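Local atomic coordinates of McyG protein (Microcystis aeruginosa PCC 7806, PDB entry 4R0M), a protein that probably activates phenylalanine or a related aryl acid as its adenylate and passes it to a carrier domain in microcystin synthesis. Residues R389-G394 and W416-D421; A370-V375 and G423-G428; V361-P366 and L430-R435. All coordinates share one frame; numbering follows the deposited sequence.

Contact 1. Residues R389-G394 and W416-D421; sequences RLQIQG and WFTTGD. With FA5 (adenosine-5'-[phenylalaninyl-phosphate]), chain C.
The side chain of Gln393 lies flat on the indole of Trp416, its amide plane 13° from the ring plane. CG sits over the six-membered ring, 3.8 Å from the Trp416 centroid, in a CH-pi contact. The torsions explain the meeting: Gln393 CG stands between its own backbone N and carbonyl carbon (chi1 70°), while Trp416 CG turns beside its N, swinging the indole toward the partner strand. Replacing Trp416 with an alanine would probably leave the Gln393 chain without its aromatic platform and deprive Arg373 of a cation-pi partner. Two residues along, Gln391 and Thr418 share a face of the antiparallel sheet, and Gln391 NE2 donates to Thr418 OG1 over 3.1 Å, the acceptor tilted from the amide plane. The Gln391 amide is held at its other atom too, since OE1 accepts from Arg373. On the reverse face, Ile392 and Phe417 run side by side, with Ile392 CG1 at the ring edge, 3.7 Å from Phe417 CD2; their backbones make the hydrogen-bonded pair. Beyond them, Leu390 O is gripped twice by Thr419, through its N nearly along the C=O axis and through OG1 from above the carbonyl plane at 3.1 Å. That same Thr419 OG1 accepts from Asp421 N, an ST turn that carries the chain round the corner. Asp421 can then meet the ribose with both oxygens, OD1 at 2.5 Å from FA5 O2' and OD2 at 2.6 Å from FA5 O3'. The Thr-Gly-Asp sequence is consistent with the A7 signature of adenylation domains. Around the pair, strand 370-375 flanks 389-394, strand 330-336 packs on Leu390, Phe417 and Thr419, and strand 429-435 touches Leu390.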
loop_
_atom_site.group_PDB
_atom_site.type_symbol
_atom_site.label_atom_id
_atom_site.label_comp_id
_atom_site.label_asym_id
_atom_site.label_seq_id
_atom_site.Cartn_x
_atom_site.Cartn_y
_atom_site.Cartn_z
ATOM N N ARG A 389 6.556 -10.100 -18.662
ATOM C CA ARG A 389 5.572 -9.145 -18.147
ATOM C C ARG A 389 4.376 -9.874 -17.533
ATOM O O ARG A 389 3.803 -10.777 -18.152
ATOM C CB ARG A 389 5.095 -8.183 -19.245
ATOM C CG ARG A 389 6.172 -7.741 -20.227
ATOM C CD ARG A 389 5.854 -6.412 -20.907
ATOM N NE ARG A 389 4.480 -6.307 -21.407
ATOM C CZ ARG A 389 4.048 -6.812 -22.561
ATOM N NH1 ARG A 389 4.872 -7.481 -23.354
ATOM N NH2 ARG A 389 2.781 -6.658 -22.919
ATOM N N LEU A 390 4.007 -9.475 -16.317
ATOM C CA LEU A 390 2.876 -10.075 -15.612
ATOM C C LEU A 390 1.550 -9.499 -16.089
ATOM O O LEU A 390 1.356 -8.282 -16.097
ATOM C CB LEU A 390 3.019 -9.898 -14.095
ATOM C CG LEU A 390 1.868 -10.366 -13.190
ATOM C CD1 LEU A 390 1.695 -11.879 -13.209
ATOM C CD2 LEU A 390 2.080 -9.877 -11.767
ATOM N N GLN A 391 0.644 -10.388 -16.484
ATOM C CA GLN A 391 -0.705 -9.998 -16.888
ATOM C C GLN A 391 -1.750 -10.769 -16.086
ATOM O O GLN A 391 -1.600 -11.969 -15.840
ATOM C CB GLN A 391 -0.909 -10.195 -18.393
ATOM C CG GLN A 391 -0.123 -9.211 -19.249
ATOM C CD GLN A 391 -0.276 -9.449 -20.741
ATOM O OE1 GLN A 391 -0.570 -10.561 -21.185
ATOM N NE2 GLN A 391 -0.068 -8.398 -21.527
ATOM N N ILE A 392 -2.800 -10.064 -15.673
ATOM C CA ILE A 392 -3.805 -10.619 -14.763
ATOM C C ILE A 392 -5.232 -10.440 -15.287
ATOM O O ILE A 392 -5.508 -9.512 -16.050
ATOM C CB ILE A 392 -3.683 -10.013 -13.338
ATOM C CG1 ILE A 392 -3.945 -8.498 -13.349
ATOM C CG2 ILE A 392 -2.319 -10.324 -12.735
ATOM C CD1 ILE A 392 -4.096 -7.880 -11.973
ATOM N N GLN A 393 -6.126 -11.339 -14.881
ATOM C CA GLN A 393 -7.551 -11.240 -15.220
ATOM C C GLN A 393 -8.440 -11.885 -14.152
ATOM O O GLN A 393 -7.958 -12.625 -13.292
ATOM C CB GLN A 393 -7.843 -11.840 -16.604
ATOM C CG GLN A 393 -7.711 -13.355 -16.690
ATOM C CD GLN A 393 -8.229 -13.931 -17.998
ATOM O OE1 GLN A 393 -8.708 -13.204 -18.871
ATOM N NE2 GLN A 393 -8.138 -15.250 -18.138
ATOM N N GLY A 394 -9.737 -11.595 -14.216
ATOM C CA GLY A 394 -10.704 -12.132 -13.264
ATOM C C GLY A 394 -11.654 -11.070 -12.749
ATOM O O GLY A 394 -11.438 -9.873 -12.960
ATOM N N TRP A 416 -7.088 -9.100 -20.771
ATOM C CA TRP A 416 -5.975 -9.107 -19.821
ATOM C C TRP A 416 -5.543 -7.713 -19.467
ATOM O O TRP A 416 -5.645 -6.796 -20.287
ATOM C CB TRP A 416 -4.788 -9.870 -20.396
ATOM C CG TRP A 416 -5.012 -11.355 -20.512
ATOM C CD1 TRP A 416 -5.513 -12.057 -21.605
ATOM C CD2 TRP A 416 -4.742 -12.380 -19.493
ATOM N NE1 TRP A 416 -5.571 -13.401 -21.340
ATOM C CE2 TRP A 416 -5.123 -13.665 -20.093
ATOM C CE3 TRP A 416 -4.241 -12.363 -18.195
ATOM C CZ2 TRP A 416 -5.002 -14.863 -19.404
ATOM C CZ3 TRP A 416 -4.124 -13.580 -17.509
ATOM C CH2 TRP A 416 -4.495 -14.798 -18.101
ATOM N N PHE A 417 -5.052 -7.546 -18.242
ATOM C CA PHE A 417 -4.500 -6.271 -17.792
ATOM C C PHE A 417 -3.003 -6.394 -17.527
ATOM O O PHE A 417 -2.569 -7.249 -16.752
ATOM C CB PHE A 417 -5.236 -5.763 -16.545
ATOM C CG PHE A 417 -4.496 -4.689 -15.789
ATOM C CD1 PHE A 417 -4.448 -3.381 -16.268
ATOM C CD2 PHE A 417 -3.848 -4.983 -14.592
ATOM C CE1 PHE A 417 -3.766 -2.392 -15.571
ATOM C CE2 PHE A 417 -3.166 -3.998 -13.891
ATOM C CZ PHE A 417 -3.125 -2.702 -14.382
ATOM N N THR A 418 -2.223 -5.537 -18.180
ATOM C CA THR A 418 -0.781 -5.490 -17.974
ATOM C C THR A 418 -0.486 -4.691 -16.709
ATOM O O THR A 418 -0.819 -3.507 -16.614
ATOM C CB THR A 418 -0.053 -4.865 -19.184
ATOM O OG1 THR A 418 -0.406 -5.574 -20.378
ATOM C CG2 THR A 418 1.459 -4.919 -18.994
ATOM N N THR A 419 0.144 -5.355 -15.746
ATOM C CA THR A 419 0.409 -4.780 -14.429
ATOM C C THR A 419 1.578 -3.794 -14.441
ATOM O O THR A 419 1.666 -2.909 -13.583
ATOM C CB THR A 419 0.710 -5.883 -13.395
ATOM O OG1 THR A 419 1.968 -6.496 -13.700
ATOM C CG2 THR A 419 -0.385 -6.950 -13.400
ATOM N N GLY A 420 2.476 -3.959 -15.409
ATOM C CA GLY A 420 3.722 -3.198 -15.452
ATOM C C GLY A 420 4.794 -3.818 -14.571
ATOM O O GLY A 420 5.838 -3.208 -14.330
ATOM N N ASP A 421 4.527 -5.031 -14.089
ATOM C CA ASP A 421 5.466 -5.771 -13.246
ATOM C C ASP A 421 6.165 -6.895 -14.008
ATOM O O ASP A 421 5.615 -7.450 -14.964
ATOM C CB ASP A 421 4.756 -6.337 -12.011
ATOM C CG ASP A 421 4.366 -5.260 -11.019
ATOM O OD1 ASP A 421 5.259 -4.500 -10.583
ATOM O OD2 ASP A 421 3.169 -5.177 -10.673
HETATM C C FA5 C . -0.178 -1.798 -3.398
HETATM O O FA5 C . 0.915 -1.428 -2.988
HETATM C CA FA5 C . -0.647 -3.206 -3.131
HETATM N N FA5 C . 0.449 -4.046 -3.549
HETATM C CB FA5 C . -0.926 -3.457 -1.642
HETATM C CG FA5 C . -1.274 -4.877 -1.177
HETATM C CD1 FA5 C . -1.035 -6.027 -1.931
HETATM C CD2 FA5 C . -1.855 -5.039 0.088
HETATM C CE1 FA5 C . -1.375 -7.294 -1.439
HETATM C CE2 FA5 C . -2.193 -6.300 0.592
HETATM C CZ FA5 C . -1.952 -7.436 -0.178
HETATM P P FA5 C . -0.384 0.091 -5.343
HETATM O OP1 FA5 C . 0.072 1.389 -4.731
HETATM O OP2 FA5 C . -1.389 0.133 -6.466
HETATM O OP3 FA5 C . -0.986 -0.855 -4.169
HETATM O "O5'" FA5 C . 0.946 -0.649 -5.875
HETATM C "C5'" FA5 C . 0.909 -1.887 -6.581
HETATM C "C4'" FA5 C . 2.331 -2.243 -6.987
HETATM O "O4'" FA5 C . 3.164 -2.515 -5.853
HETATM C "C3'" FA5 C . 2.408 -3.500 -7.828
HETATM O "O3'" FA5 C . 2.112 -3.247 -9.201
HETATM C "C2'" FA5 C . 3.844 -3.924 -7.625
HETATM O "O2'" FA5 C . 4.710 -3.200 -8.507
HETATM C "C1'" FA5 C . 4.143 -3.498 -6.203
HETATM N N9 FA5 C . 4.032 -4.686 -5.318
HETATM C C8 FA5 C . 2.990 -4.973 -4.516
HETATM N N7 FA5 C . 3.190 -6.125 -3.830
HETATM C C5 FA5 C . 4.390 -6.607 -4.200
HETATM C C6 FA5 C . 5.221 -7.791 -3.865
HETATM N N6 FA5 C . 4.796 -8.716 -2.975
HETATM N N1 FA5 C . 6.420 -7.920 -4.481
HETATM C C2 FA5 C . 6.859 -7.010 -5.376
HETATM N N3 FA5 C . 6.162 -5.911 -5.722
HETATM C C4 FA5 C . 4.941 -5.657 -5.183
#

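Contact 2. Residues A370-V375 and G423-G428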
loop_
_atom_site.group_PDB
_atom_site.type_symbol
_atom_site.label_atom_id
_atom_site.label_comp_id
_atom_site.label_asym_id
_atom_site.label_seq_id
_atom_site.Cartn_x
_atom_site.Cartn_y
_atom_site.Cartn_z
ATOM N N ALA A 370 -9.431 -15.928 -10.402
ATOM C CA ALA A 370 -8.338 -15.167 -10.999
ATOM C C ALA A 370 -7.386 -16.032 -11.823
ATOM O O ALA A 370 -7.134 -17.193 -11.490
ATOM C CB ALA A 370 -7.573 -14.413 -9.923
ATOM N N THR A 371 -6.861 -15.446 -12.896
ATOM C CA THR A 371 -5.842 -16.086 -13.726
ATOM C C THR A 371 -4.678 -15.123 -13.953
ATOM O O THR A 371 -4.888 -13.940 -14.231
ATOM C CB THR A 371 -6.416 -16.535 -15.087
ATOM O OG1 THR A 371 -7.683 -17.174 -14.887
ATOM C CG2 THR A 371 -5.466 -17.506 -15.785
ATOM N N ILE A 372 -3.456 -15.632 -13.820
ATOM C CA ILE A 372 -2.247 -14.839 -14.067
ATOM C C ILE A 372 -1.341 -15.505 -15.106
ATOM O O ILE A 372 -1.347 -16.731 -15.252
ATOM C CB ILE A 372 -1.458 -14.537 -12.766
ATOM C CG1 ILE A 372 -0.928 -15.822 -12.117
ATOM C CG2 ILE A 372 -2.317 -13.750 -11.783
ATOM C CD1 ILE A 372 0.049 -15.580 -10.985
ATOM N N ARG A 373 -0.571 -14.691 -15.830
ATOM C CA ARG A 373 0.363 -15.197 -16.838
ATOM C C ARG A 373 1.600 -14.310 -17.016
ATOM O O ARG A 373 1.584 -13.119 -16.685
ATOM C CB ARG A 373 -0.346 -15.413 -18.184
ATOM C CG ARG A 373 -0.736 -14.140 -18.919
ATOM C CD ARG A 373 -1.411 -14.458 -20.240
ATOM N NE ARG A 373 -1.489 -13.288 -21.112
ATOM C CZ ARG A 373 -2.079 -13.273 -22.305
ATOM N NH1 ARG A 373 -2.660 -14.367 -22.784
ATOM N NH2 ARG A 373 -2.091 -12.158 -23.021
ATOM N N ILE A 374 2.665 -14.914 -17.540
ATOM C CA ILE A 374 3.917 -14.221 -17.833
ATOM C C ILE A 374 4.176 -14.291 -19.337
ATOM O O ILE A 374 4.364 -15.378 -19.893
ATOM C CB ILE A 374 5.101 -14.843 -17.050
ATOM C CG1 ILE A 374 4.910 -14.689 -15.530
ATOM C CG2 ILE A 374 6.436 -14.267 -17.509
ATOM C CD1 ILE A 374 4.935 -13.267 -14.999
ATOM N N VAL A 375 4.174 -13.129 -19.988
ATOM C CA VAL A 375 4.320 -13.051 -21.445
ATOM C C VAL A 375 5.568 -12.286 -21.889
ATOM O O VAL A 375 6.180 -11.558 -21.101
ATOM C CB VAL A 375 3.075 -12.420 -22.121
ATOM C CG1 VAL A 375 1.855 -13.311 -21.945
ATOM C CG2 VAL A 375 2.812 -11.017 -21.588
ATOM N N GLY A 423 8.349 -10.656 -13.776
ATOM C CA GLY A 423 8.571 -11.864 -12.991
ATOM C C GLY A 423 8.425 -13.149 -13.781
ATOM O O GLY A 423 8.435 -13.140 -15.014
ATOM N N TYR A 424 8.290 -14.258 -13.058
ATOM C CA TYR A 424 8.131 -15.572 -13.673
ATOM C C TYR A 424 7.206 -16.463 -12.856
ATOM O O TYR A 424 6.949 -16.198 -11.677
ATOM C CB TYR A 424 9.494 -16.255 -13.867
ATOM C CG TYR A 424 10.248 -16.552 -12.585
ATOM C CD1 TYR A 424 11.116 -15.614 -12.032
ATOM C CD2 TYR A 424 10.101 -17.779 -11.932
ATOM C CE1 TYR A 424 11.810 -15.884 -10.862
ATOM C CE2 TYR A 424 10.790 -18.056 -10.762
ATOM C CZ TYR A 424 11.643 -17.106 -10.232
ATOM O OH TYR A 424 12.331 -17.372 -9.073
ATOM N N LEU A 425 6.712 -17.519 -13.494
ATOM C CA LEU A 425 5.906 -18.527 -12.819
ATOM C C LEU A 425 6.690 -19.825 -12.677
ATOM O O LEU A 425 7.438 -20.209 -13.577
ATOM C CB LEU A 425 4.598 -18.770 -13.575
ATOM C CG LEU A 425 3.646 -17.575 -13.679
ATOM C CD1 LEU A 425 2.524 -17.868 -14.660
ATOM C CD2 LEU A 425 3.090 -17.186 -12.316
ATOM N N SER A 426 6.524 -20.483 -11.534
ATOM C CA SER A 426 7.188 -21.752 -11.258
ATOM C C SER A 426 6.244 -22.653 -10.473
ATOM O O SER A 426 5.964 -22.400 -9.296
ATOM C CB SER A 426 8.492 -21.522 -10.487
ATOM O OG SER A 426 9.157 -22.745 -10.222
ATOM N N LYS A 427 5.750 -23.696 -11.145
ATOM C CA LYS A 427 4.789 -24.648 -10.570
ATOM C C LYS A 427 3.508 -23.952 -10.096
ATOM O O LYS A 427 2.915 -24.329 -9.082
ATOM C CB LYS A 427 5.430 -25.469 -9.438
ATOM C CG LYS A 427 6.560 -26.381 -9.890
ATOM C CD LYS A 427 7.272 -27.020 -8.706
ATOM C CE LYS A 427 8.387 -27.945 -9.172
ATOM N NZ LYS A 427 9.159 -28.525 -8.036
ATOM N N GLY A 428 3.095 -22.927 -10.839
ATOM C CA GLY A 428 1.880 -22.179 -10.530
ATOM C C GLY A 428 2.044 -21.008 -9.572
ATOM O O GLY A 428 1.111 -20.229 -9.380
#
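Ile372, Ile374 and Leu425 meet inside a curled antiparallel sheet, consistent with the distorted beta barrel of adenylation domains. Strands 370-375 and 423-426 run at 118° to each other, their axes no nearer than 6.8 Å, and no hydrogen bond links them, so side chains alone span the gap. Leu425 points into it and divides its branches: CD2 meets the end of Ile372, 3.7 Å from CD1, while CG rests 3.7 Å from Ile374 CG1 and Leu425 CD1 reaches toward the backbone of Arg373. The isoleucines come at it obliquely from two neighbouring sites on one side of their strand. Ile372 CG1 lies between its backbone N and carbonyl carbon (chi1 64°), which sends CD1 out to Leu425. In the next shell, strand 388-394 pairs with both strands and sets their spacing; its Ile392 and Leu390 back up Ile372 and Ile374, and Leu430 of strand 429-435 packs on Ile372 and Leu425. Arg373 points away from strand 423-426. Where the strands converge, Gly423 has no side chain, and the backbone itself is met by Ile374, whose CG2 lies 3.4 Å from Gly423 O.

Contact 3. Residues V361-P366 and L430-R435; sequences VSLGKP and LFITGR. With FA5 (adenosine-5'-[phenylalaninyl-phosphate]), chain C.
The ring of Phe431 receives Ser362 on one face, with CA 3.9 Å from the ring centroid in a CH-pi contact set toward the rim, while Tyr424 stacks on the opposite face. Ser362 CB approaches at 3.6 Å from Phe431 CZ, and Val361 O comes in obliquely near CD2. The serine is itself fixed by an ST turn: its OG, anti to the backbone N (chi1 177°), accepts from Gly364 N and also hydrogen-bonds Glu429. Two backbone bonds then join the loop to the strand, Leu363 N giving to Leu430 O at 2.7 Å, and Leu430 N to Gly364 O at 2.8 Å. Further along the strand, Leu363 and Ile432 cross at about a right angle, with Leu363 CD1 3.5 Å from Ile432 CG1. Both also touch the adenine of the bound adenylate: Leu363 CD1 lies 3.5 Å from FA5 N6, and Ile432 CG2 lies 3.6 Å from FA5 C2. At the strand's far end, Arg435 salt-bridges Asp421 near the ribose. Leucine and isoleucine branches offer the base shape and van der Waals contact, consistent with apolar packing against it here, while hydrogen bonds to the adenylate come from other groups, among them Gly335 O and Thr337 OG1.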
loop_
_atom_site.group_PDB
_atom_site.type_symbol
_atom_site.label_atom_id
_atom_site.label_comp_id
_atom_site.label_asym_id
_atom_site.label_seq_id
_atom_site.Cartn_x
_atom_site.Cartn_y
_atom_site.Cartn_z
ATOM N N VAL A 361 11.358 -14.520 -3.582
ATOM C CA VAL A 361 10.359 -15.119 -2.754
ATOM C C VAL A 361 9.123 -15.471 -3.539
ATOM O O VAL A 361 8.742 -14.754 -4.420
ATOM C CB VAL A 361 9.981 -14.157 -1.672
ATOM C CG1 VAL A 361 8.962 -14.768 -0.764
ATOM C CG2 VAL A 361 11.208 -13.790 -0.894
ATOM N N SER A 362 8.516 -16.604 -3.241
ATOM C CA SER A 362 7.260 -16.952 -3.864
ATOM C C SER A 362 6.139 -16.136 -3.292
ATOM O O SER A 362 6.013 -16.016 -2.100
ATOM C CB SER A 362 6.953 -18.419 -3.658
ATOM O OG SER A 362 5.710 -18.777 -4.186
ATOM N N LEU A 363 5.314 -15.608 -4.173
ATOM C CA LEU A 363 4.123 -14.856 -3.789
ATOM C C LEU A 363 2.855 -15.694 -3.988
ATOM O O LEU A 363 1.734 -15.180 -3.943
ATOM C CB LEU A 363 4.055 -13.523 -4.548
ATOM C CG LEU A 363 5.287 -12.607 -4.493
ATOM C CD1 LEU A 363 5.022 -11.320 -5.250
ATOM C CD2 LEU A 363 5.727 -12.296 -3.068
ATOM N N GLY A 364 3.054 -16.992 -4.205
ATOM C CA GLY A 364 1.971 -17.968 -4.201
ATOM C C GLY A 364 1.113 -18.024 -5.446
ATOM O O GLY A 364 1.485 -17.508 -6.502
ATOM N N LYS A 365 -0.046 -18.658 -5.302
ATOM C CA LYS A 365 -0.970 -18.891 -6.406
ATOM C C LYS A 365 -2.147 -17.918 -6.338
ATOM O O LYS A 365 -2.480 -17.431 -5.259
ATOM C CB LYS A 365 -1.473 -20.340 -6.373
ATOM C CG LYS A 365 -0.377 -21.385 -6.524
ATOM C CD LYS A 365 -0.950 -22.792 -6.558
ATOM C CE LYS A 365 0.153 -23.839 -6.542
ATOM N NZ LYS A 365 -0.394 -25.222 -6.643
ATOM N N PRO A 366 -2.787 -17.636 -7.490
ATOM C CA PRO A 366 -3.912 -16.706 -7.523
ATOM C C PRO A 366 -5.175 -17.253 -6.862
ATOM O O PRO A 366 -5.378 -18.470 -6.811
ATOM C CB PRO A 366 -4.155 -16.508 -9.019
ATOM C CG PRO A 366 -3.693 -17.780 -9.634
ATOM C CD PRO A 366 -2.483 -18.165 -8.833
ATOM N N LEU A 430 3.654 -17.399 -8.259
ATOM C CA LEU A 430 4.166 -16.144 -8.808
ATOM C C LEU A 430 5.429 -15.677 -8.095
ATOM O O LEU A 430 5.488 -15.654 -6.863
ATOM C CB LEU A 430 3.096 -15.043 -8.772
ATOM C CG LEU A 430 3.502 -13.607 -9.161
ATOM C CD1 LEU A 430 3.934 -13.503 -10.620
ATOM C CD2 LEU A 430 2.375 -12.628 -8.867
ATOM N N PHE A 431 6.434 -15.312 -8.887
ATOM C CA PHE A 431 7.672 -14.728 -8.385
ATOM C C PHE A 431 7.889 -13.387 -9.085
ATOM O O PHE A 431 8.184 -13.350 -10.282
ATOM C CB PHE A 431 8.865 -15.651 -8.672
ATOM C CG PHE A 431 8.836 -16.964 -7.927
ATOM C CD1 PHE A 431 7.994 -17.999 -8.331
ATOM C CD2 PHE A 431 9.684 -17.179 -6.845
ATOM C CE1 PHE A 431 7.978 -19.208 -7.652
ATOM C CE2 PHE A 431 9.677 -18.388 -6.165
ATOM C CZ PHE A 431 8.823 -19.404 -6.570
ATOM N N ILE A 432 7.727 -12.288 -8.350
ATOM C CA ILE A 432 8.017 -10.957 -8.891
ATOM C C ILE A 432 9.522 -10.692 -8.800
ATOM O O ILE A 432 10.137 -10.930 -7.759
ATOM C CB ILE A 432 7.199 -9.842 -8.184
ATOM C CG1 ILE A 432 5.692 -10.007 -8.448
ATOM C CG2 ILE A 432 7.665 -8.450 -8.604
ATOM C CD1 ILE A 432 5.265 -9.910 -9.899
ATOM N N THR A 433 10.103 -10.214 -9.898
ATOM C CA THR A 433 11.547 -9.973 -9.974
ATOM C C THR A 433 11.891 -8.484 -10.038
ATOM O O THR A 433 12.931 -8.056 -9.531
ATOM C CB THR A 433 12.186 -10.711 -11.167
ATOM O OG1 THR A 433 11.457 -10.417 -12.366
ATOM C CG2 THR A 433 12.168 -12.213 -10.932
ATOM N N GLY A 434 11.015 -7.703 -10.663
ATOM C CA GLY A 434 11.188 -6.259 -10.741
ATOM C C GLY A 434 9.997 -5.556 -11.361
ATOM O O GLY A 434 8.942 -6.162 -11.575
ATOM N N ARG A 435 10.171 -4.267 -11.637
ATOM C CA ARG A 435 9.158 -3.466 -12.312
ATOM C C ARG A 435 9.718 -2.895 -13.616
ATOM O O ARG A 435 10.903 -2.557 -13.695
ATOM C CB ARG A 435 8.652 -2.347 -11.392
ATOM C CG ARG A 435 7.627 -1.428 -12.036
ATOM C CD ARG A 435 6.647 -0.847 -11.036
ATOM N NE ARG A 435 5.587 -0.121 -11.731
ATOM C CZ ARG A 435 4.449 -0.662 -12.162
ATOM N NH1 ARG A 435 4.188 -1.949 -11.961
ATOM N NH2 ARG A 435 3.562 0.094 -12.792
HETATM C C FA5 C . -0.178 -1.798 -3.398
HETATM O O FA5 C . 0.915 -1.428 -2.988
HETATM C CA FA5 C . -0.647 -3.206 -3.131
HETATM N N FA5 C . 0.449 -4.046 -3.549
HETATM C CB FA5 C . -0.926 -3.457 -1.642
HETATM C CG FA5 C . -1.274 -4.877 -1.177
HETATM C CD1 FA5 C . -1.035 -6.027 -1.931
HETATM C CD2 FA5 C . -1.855 -5.039 0.088
HETATM C CE1 FA5 C . -1.375 -7.294 -1.439
HETATM C CE2 FA5 C . -2.193 -6.300 0.592
HETATM C CZ FA5 C . -1.952 -7.436 -0.178
HETATM P P FA5 C . -0.384 0.091 -5.343
HETATM O OP1 FA5 C . 0.072 1.389 -4.731
HETATM O OP2 FA5 C . -1.389 0.133 -6.466
HETATM O OP3 FA5 C . -0.986 -0.855 -4.169
HETATM O "O5'" FA5 C . 0.946 -0.649 -5.875
HETATM C "C5'" FA5 C . 0.909 -1.887 -6.581
HETATM C "C4'" FA5 C . 2.331 -2.243 -6.987
HETATM O "O4'" FA5 C . 3.164 -2.515 -5.853
HETATM C "C3'" FA5 C . 2.408 -3.500 -7.828
HETATM O "O3'" FA5 C . 2.112 -3.247 -9.201
HETATM C "C2'" FA5 C . 3.844 -3.924 -7.625
HETATM O "O2'" FA5 C . 4.710 -3.200 -8.507
HETATM C "C1'" FA5 C . 4.143 -3.498 -6.203
HETATM N N9 FA5 C . 4.032 -4.686 -5.318
HETATM C C8 FA5 C . 2.990 -4.973 -4.516
HETATM N N7 FA5 C . 3.190 -6.125 -3.830
HETATM C C5 FA5 C . 4.390 -6.607 -4.200
HETATM C C6 FA5 C . 5.221 -7.791 -3.865
HETATM N N6 FA5 C . 4.796 -8.716 -2.975
HETATM N N1 FA5 C . 6.420 -7.920 -4.481
HETATM C C2 FA5 C . 6.859 -7.010 -5.376
HETATM N N3 FA5 C . 6.162 -5.911 -5.722
HETATM C C4 FA5 C . 4.941 -5.657 -5.183
#

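Overall arrangement
Read from the N terminus, the chain lays down 361-366, 370-375 and 389-394, then returns through 416-421, 423-428 and 430-435 to meet them in reverse order. The three contacts thus illustrate strict nesting: contact 1 closes the innermost loop of 21 residues, contact 2 encloses it, contact 3 encloses both, and none cross. Contacts 1 and 2 share the curled sheet through strand 388-394, which pairs with 370-375, 416-419 and 421-426. Contact 3 adds strand 429-435 and ties that sheet to the edge of the large mixed sheet, which ends at strand 365-366. Contacts 1 and 3 converge on the same bound adenylate.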